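Local coordinates for protein probable glutamine synthetase (Pseudomonas aeruginosa, PDB 4HPP) that is a probable member of the glutamine synthetase family, with glutamic acid and magnesium held in its catalytic domain, at residues 235-240 with 334-339; 311-316 with 330-335. One frame throughout, in Å; residues are numbered along the deposited sequence.

Contact 1. Residues 235-240 with 334-339; sequences VHLHLS and RPMDAT. With GLU (glutamic acid), chain D.
The pocket that holds glutamic acid in this member of the glutamine synthetase family takes part of its wall from His236 and Arg334, brought together where strand 235-243 runs beside the end of strand 330-336. His236 gives its NE2-H to OXT of the glutamic acid at 3.0 Å, a bent bond (139°) to an oxygen that lies at the imidazole edge, near its plane. Arg334 NE lies over one face of the same ring, toward its rim, and the closest approach is NH1 of Arg334 to CE1 of His236, 3.3 Å, with ring and guanidinium planes turned 42° apart. The bend at chi3 of Arg334, 87°, swings the guanidinium round over the imidazole, and OE1 of the glutamic acid lies at the guanidinium edge, 3.7 Å from NH1. Arg290 bonds both the ligand and the carbonyl O of Arg334.

Behind the pocket a single backbone bond, Val235 N to Met336 O at 2.9 Å, is flanked by apolar packing. CG1 of Val235 rests on Met336 SD at 3.6 Å, while CG2 presses on the Asp337-Ala338 peptide, 3.4 Å from Ala338 N. The terminal CE of Met336 carries on to Leu237 CD2, 3.5 Å away.

The chemistry suggests a division of labour: His236 bonds the ligand directly, the Arg334 guanidinium close by probably adds a favourable charge, and a buried apolar layer, with one backbone bond, holds the two segments together.

Contact 2. Residues 311-316 with 330-335; sequences ALRICP and NLEFRP
Ala311 and Pro335 meet at one end of a short antiparallel strand pair, where the CB methyl of Ala311 sits against CG of the proline ring at 3.8 Å. From there strands 312-315 and 330-334 run side by side, their axes 4.6 Å apart at closest. Arg313 and Glu332 form the central hydrogen-bonded pair: Arg313 N reaches Glu332 O at 2.7 Å, and Glu332 N returns to Arg313 O at 2.8 Å.

Leu312, Ile314, Leu331 and Phe333 share one face. Leu312 pushes CD1 against the base of Phe333, 4.0 Å from its CB. Ile314 and Leu331 lie alongside each other, pointing the same way, with Leu331 CD2 fitted against Ile314 CG1 at 3.7 Å. Helix 261-281 packs on this side, placing Leu271 on Leu312 and Leu274 on Phe333.

The other face is polar, and its bumps are charged. Arg313 is extended through chi2 and then bends at chi3 (76°), which turns its guanidinium edge in toward Glu332. OE2 of Glu332 enters that edge, in a salt bridge to NH1 of Arg313 whose modelled length of 2.5 Å is doubtfully short, and takes a weak bond from NE; guanidinium and carboxylate planes stand 68° apart. The same oxygen takes a weak bond from Arg334 NE. One oxygen thus lies among three donors, and the carboxylate probably offsets the two neighbouring positive charges. Cys315 fills the next hollow, its SG 3.6 Å from Glu332 CB and above one face of the Arg313 guanidinium.

This is an antiparallel strand pair of the catalytic-domain sheet, amphipathic in that helix 261-281 packs on the face of Leu312 and Phe333, while the charged side carries Arg334 of the glutamic acid pocket.

Both contacts are buried and use strand 330-336, which lies between strand 235-243 of contact 1 and strand 312-315 of contact 2 in one sheet. Contact 1 is the deeper, its centre about 7 Å from the centre of the chain against about 15 Å for contact 2. The two centres lie about 9 Å apart and are joined directly: His238 ND1 and Asn330 OD1 are 2.8 Å apart in a probable hydrogen bond. Arg334 belongs to both. In contact 1 a hydrogen bond to the ligand is backed by apolar packing, with sparse backbone bonding at a chain corner; in contact 2 regular strand pairing carries a salt-bridge network that includes the same arginine.

Contact 1. Residues 235-240 with 334-339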
loop_
_atom_site.group_PDB
_atom_site.type_symbol
_atom_site.label_atom_id
_atom_site.label_comp_id
_atom_site.label_asym_id
_atom_site.label_seq_id
_atom_site.Cartn_x
_atom_site.Cartn_y
_atom_site.Cartn_z
ATOM N N VAL A 235 33.135 -7.628 24.619
ATOM C CA VAL A 235 32.393 -8.264 25.666
ATOM C C VAL A 235 33.331 -8.090 26.853
ATOM O O VAL A 235 34.501 -8.366 26.731
ATOM C CB VAL A 235 32.145 -9.765 25.389
ATOM C CG1 VAL A 235 31.797 -10.538 26.685
ATOM C CG2 VAL A 235 31.025 -9.972 24.374
ATOM N N HIS A 236 32.830 -7.634 27.992
ATOM C CA HIS A 236 33.675 -7.495 29.175
ATOM C C HIS A 236 33.105 -8.280 30.290
ATOM O O HIS A 236 31.910 -8.231 30.568
ATOM C CB HIS A 236 33.823 -6.046 29.638
ATOM C CG HIS A 236 34.471 -5.137 28.634
ATOM N ND1 HIS A 236 34.241 -3.807 28.620
ATOM C CD2 HIS A 236 35.346 -5.402 27.557
ATOM C CE1 HIS A 236 34.939 -3.240 27.589
ATOM N NE2 HIS A 236 35.605 -4.211 26.940
ATOM N N LEU A 237 33.964 -8.987 30.993
ATOM C CA LEU A 237 33.480 -9.883 32.004
ATOM C C LEU A 237 33.942 -9.255 33.310
ATOM O O LEU A 237 35.134 -9.065 33.460
ATOM C CB LEU A 237 34.104 -11.259 31.754
ATOM C CG LEU A 237 34.000 -12.376 32.758
ATOM C CD1 LEU A 237 32.534 -12.634 33.098
ATOM C CD2 LEU A 237 34.643 -13.607 32.159
ATOM N N HIS A 238 33.002 -8.887 34.196
ATOM C CA HIS A 238 33.300 -8.450 35.571
ATOM C C HIS A 238 33.192 -9.593 36.504
ATOM O O HIS A 238 32.163 -10.246 36.549
ATOM C CB HIS A 238 32.299 -7.407 36.028
ATOM C CG HIS A 238 32.378 -6.137 35.254
ATOM N ND1 HIS A 238 33.217 -5.123 35.605
ATOM C CD2 HIS A 238 31.723 -5.736 34.099
ATOM C CE1 HIS A 238 33.111 -4.112 34.718
ATOM N NE2 HIS A 238 32.173 -4.473 33.799
ATOM N N LEU A 239 34.262 -9.874 37.222
ATOM C CA LEU A 239 34.291 -10.982 38.193
ATOM C C LEU A 239 34.626 -10.490 39.581
ATOM O O LEU A 239 35.552 -9.690 39.759
ATOM C CB LEU A 239 35.268 -12.061 37.800
ATOM C CG LEU A 239 34.736 -12.853 36.605
ATOM C CD1 LEU A 239 35.868 -13.547 35.853
ATOM C CD2 LEU A 239 33.705 -13.850 37.088
ATOM N N SER A 240 33.786 -10.887 40.534
ATOM C CA SER A 240 34.078 -10.729 41.950
ATOM C C SER A 240 34.072 -12.143 42.528
ATOM O O SER A 240 33.472 -13.071 41.949
ATOM C CB SER A 240 33.105 -9.763 42.644
ATOM O OG SER A 240 31.839 -10.338 42.928
ATOM N N ARG A 334 39.049 -8.017 29.529
ATOM C CA ARG A 334 38.632 -7.165 28.429
ATOM C C ARG A 334 38.858 -7.766 27.061
ATOM O O ARG A 334 38.118 -7.414 26.122
ATOM C CB ARG A 334 39.247 -5.759 28.531
ATOM C CG ARG A 334 38.942 -5.094 29.850
ATOM C CD ARG A 334 39.385 -3.647 29.947
ATOM N NE ARG A 334 38.375 -2.730 29.438
ATOM C CZ ARG A 334 38.526 -2.027 28.322
ATOM N NH1 ARG A 334 37.556 -1.197 27.906
ATOM N NH2 ARG A 334 39.670 -2.158 27.631
ATOM N N PRO A 335 39.849 -8.679 26.930
ATOM C CA PRO A 335 40.062 -9.239 25.584
ATOM C C PRO A 335 39.069 -10.377 25.268
ATOM O O PRO A 335 39.418 -11.563 25.081
ATOM C CB PRO A 335 41.547 -9.640 25.585
ATOM C CG PRO A 335 42.076 -9.292 26.952
ATOM C CD PRO A 335 40.896 -9.118 27.866
ATOM N N MET A 336 37.800 -9.985 25.214
ATOM C CA MET A 336 36.731 -10.953 25.062
ATOM C C MET A 336 35.728 -10.358 24.117
ATOM O O MET A 336 35.607 -9.135 24.063
ATOM C CB MET A 336 36.120 -11.286 26.401
ATOM C CG MET A 336 35.188 -12.471 26.295
ATOM S SD MET A 336 34.330 -12.852 27.838
ATOM C CE MET A 336 35.536 -13.876 28.739
ATOM N N ASP A 337 35.092 -11.209 23.309
ATOM C CA ASP A 337 34.118 -10.768 22.316
ATOM C C ASP A 337 32.948 -11.760 22.236
ATOM O O ASP A 337 32.950 -12.801 22.961
ATOM C CB ASP A 337 34.768 -10.468 20.960
ATOM C CG ASP A 337 35.446 -11.668 20.324
ATOM O OD1 ASP A 337 36.664 -11.574 20.021
ATOM O OD2 ASP A 337 34.780 -12.691 20.067
ATOM N N ALA A 338 31.919 -11.442 21.440
ATOM C CA ALA A 338 30.708 -12.304 21.446
ATOM C C ALA A 338 30.782 -13.566 20.569
ATOM O O ALA A 338 29.809 -14.339 20.509
ATOM C CB ALA A 338 29.491 -11.498 21.107
ATOM N N THR A 339 31.910 -13.778 19.871
ATOM C CA THR A 339 32.106 -15.009 19.112
ATOM C C THR A 339 32.454 -16.144 20.073
ATOM O O THR A 339 32.504 -17.312 19.682
ATOM C CB THR A 339 33.225 -14.905 18.038
ATOM O OG1 THR A 339 34.470 -14.666 18.684
ATOM C CG2 THR A 339 32.953 -13.792 17.091
HETATM N N GLU D . 34.061 -1.269 22.084
HETATM C CA GLU D . 35.225 -1.557 23.016
HETATM C C GLU D . 35.761 -3.007 23.001
HETATM O O GLU D . 35.934 -3.618 21.953
HETATM C CB GLU D . 34.859 -1.175 24.444
HETATM C CG GLU D . 34.741 0.309 24.656
HETATM C CD GLU D . 34.174 0.639 25.997
HETATM O OE1 GLU D . 34.929 1.216 26.794
HETATM O OE2 GLU D . 32.991 0.308 26.258
HETATM O OXT GLU D . 36.028 -3.625 24.038
#

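Contact 2. Residues 311-316 with 330-335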
loop_
_atom_site.group_PDB
_atom_site.type_symbol
_atom_site.label_atom_id
_atom_site.label_comp_id
_atom_site.label_asym_id
_atom_site.label_seq_id
_atom_site.Cartn_x
_atom_site.Cartn_y
_atom_site.Cartn_z
ATOM N N ALA A 311 44.531 -5.222 29.787
ATOM C CA ALA A 311 43.738 -6.421 29.546
ATOM C C ALA A 311 42.887 -6.764 30.772
ATOM O O ALA A 311 41.806 -7.314 30.624
ATOM C CB ALA A 311 44.628 -7.605 29.130
ATOM N N LEU A 312 43.348 -6.425 31.981
ATOM C CA LEU A 312 42.581 -6.746 33.204
ATOM C C LEU A 312 42.499 -5.487 34.006
ATOM O O LEU A 312 43.509 -4.845 34.267
ATOM C CB LEU A 312 43.277 -7.841 34.008
ATOM C CG LEU A 312 42.553 -8.725 35.006
ATOM C CD1 LEU A 312 41.484 -9.563 34.351
ATOM C CD2 LEU A 312 43.538 -9.677 35.675
ATOM N N ARG A 313 41.289 -5.091 34.375
ATOM C CA ARG A 313 41.104 -3.786 34.992
ATOM C C ARG A 313 40.366 -3.917 36.292
ATOM O O ARG A 313 39.336 -4.569 36.370
ATOM C CB ARG A 313 40.359 -2.841 34.048
ATOM C CG ARG A 313 39.963 -1.497 34.665
ATOM C CD ARG A 313 39.419 -0.540 33.615
ATOM N NE ARG A 313 38.043 -0.864 33.212
ATOM C CZ ARG A 313 36.936 -0.387 33.791
ATOM N NH1 ARG A 313 35.747 -0.760 33.331
ATOM N NH2 ARG A 313 37.009 0.456 34.824
ATOM N N ILE A 314 40.937 -3.317 37.320
ATOM C CA ILE A 314 40.291 -3.154 38.608
ATOM C C ILE A 314 39.233 -2.064 38.505
ATOM O O ILE A 314 39.531 -0.942 38.088
ATOM C CB ILE A 314 41.315 -2.740 39.673
ATOM C CG1 ILE A 314 42.480 -3.746 39.726
ATOM C CG2 ILE A 314 40.632 -2.642 41.023
ATOM C CD1 ILE A 314 43.807 -3.138 40.134
ATOM N N CYS A 315 37.998 -2.410 38.862
ATOM C CA CYS A 315 36.851 -1.473 38.838
ATOM C C CYS A 315 36.612 -0.986 40.251
ATOM O O CYS A 315 35.891 -1.657 41.036
ATOM C CB CYS A 315 35.555 -2.128 38.305
ATOM S SG CYS A 315 35.673 -2.825 36.628
ATOM N N PRO A 316 37.189 0.186 40.573
ATOM C CA PRO A 316 37.216 0.619 41.954
ATOM C C PRO A 316 35.789 0.903 42.417
ATOM O O PRO A 316 34.865 0.997 41.594
ATOM C CB PRO A 316 38.041 1.906 41.899
ATOM C CG PRO A 316 37.740 2.475 40.544
ATOM C CD PRO A 316 37.340 1.321 39.646
ATOM N N ASN A 330 35.299 -5.336 41.806
ATOM C CA ASN A 330 35.456 -6.449 40.933
ATOM C C ASN A 330 36.608 -6.211 39.980
ATOM O O ASN A 330 37.212 -5.121 39.980
ATOM C CB ASN A 330 34.126 -6.760 40.198
ATOM C CG ASN A 330 33.804 -5.763 39.094
ATOM O OD1 ASN A 330 34.447 -5.746 38.020
ATOM N ND2 ASN A 330 32.792 -4.943 39.336
ATOM N N LEU A 331 36.897 -7.239 39.186
ATOM C CA LEU A 331 37.878 -7.170 38.126
ATOM C C LEU A 331 37.286 -7.523 36.759
ATOM O O LEU A 331 36.656 -8.580 36.543
ATOM C CB LEU A 331 39.062 -8.092 38.458
ATOM C CG LEU A 331 39.960 -7.669 39.643
ATOM C CD1 LEU A 331 40.270 -8.843 40.550
ATOM C CD2 LEU A 331 41.240 -7.117 39.073
ATOM N N GLU A 332 37.565 -6.644 35.829
ATOM C CA GLU A 332 37.097 -6.707 34.495
ATOM C C GLU A 332 38.194 -7.160 33.502
ATOM O O GLU A 332 39.209 -6.458 33.301
ATOM C CB GLU A 332 36.597 -5.316 34.146
ATOM C CG GLU A 332 36.690 -4.967 32.685
ATOM C CD GLU A 332 35.740 -3.859 32.302
ATOM O OE1 GLU A 332 34.504 -4.080 32.290
ATOM O OE2 GLU A 332 36.236 -2.772 31.988
ATOM N N PHE A 333 37.954 -8.340 32.896
ATOM C CA PHE A 333 38.702 -8.953 31.767
ATOM C C PHE A 333 38.158 -8.401 30.435
ATOM O O PHE A 333 36.947 -8.335 30.225
ATOM C CB PHE A 333 38.558 -10.496 31.854
ATOM C CG PHE A 333 39.271 -11.288 30.763
ATOM C CD1 PHE A 333 38.732 -11.393 29.468
ATOM C CD2 PHE A 333 40.466 -11.978 31.047
ATOM C CE1 PHE A 333 39.380 -12.124 28.468
ATOM C CE2 PHE A 333 41.109 -12.716 30.062
ATOM C CZ PHE A 333 40.556 -12.795 28.779
ATOM N N ARG A 334 39.049 -8.017 29.529
ATOM C CA ARG A 334 38.632 -7.165 28.429
ATOM C C ARG A 334 38.858 -7.766 27.061
ATOM O O ARG A 334 38.118 -7.414 26.122
ATOM C CB ARG A 334 39.247 -5.759 28.531
ATOM C CG ARG A 334 38.942 -5.094 29.850
ATOM C CD ARG A 334 39.385 -3.647 29.947
ATOM N NE ARG A 334 38.375 -2.730 29.438
ATOM C CZ ARG A 334 38.526 -2.027 28.322
ATOM N NH1 ARG A 334 37.556 -1.197 27.906
ATOM N NH2 ARG A 334 39.670 -2.158 27.631
ATOM N N PRO A 335 39.849 -8.679 26.930
ATOM C CA PRO A 335 40.062 -9.239 25.584
ATOM C C PRO A 335 39.069 -10.377 25.268
ATOM O O PRO A 335 39.418 -11.563 25.081
ATOM C CB PRO A 335 41.547 -9.640 25.585
ATOM C CG PRO A 335 42.076 -9.292 26.952
ATOM C CD PRO A 335 40.896 -9.118 27.866
#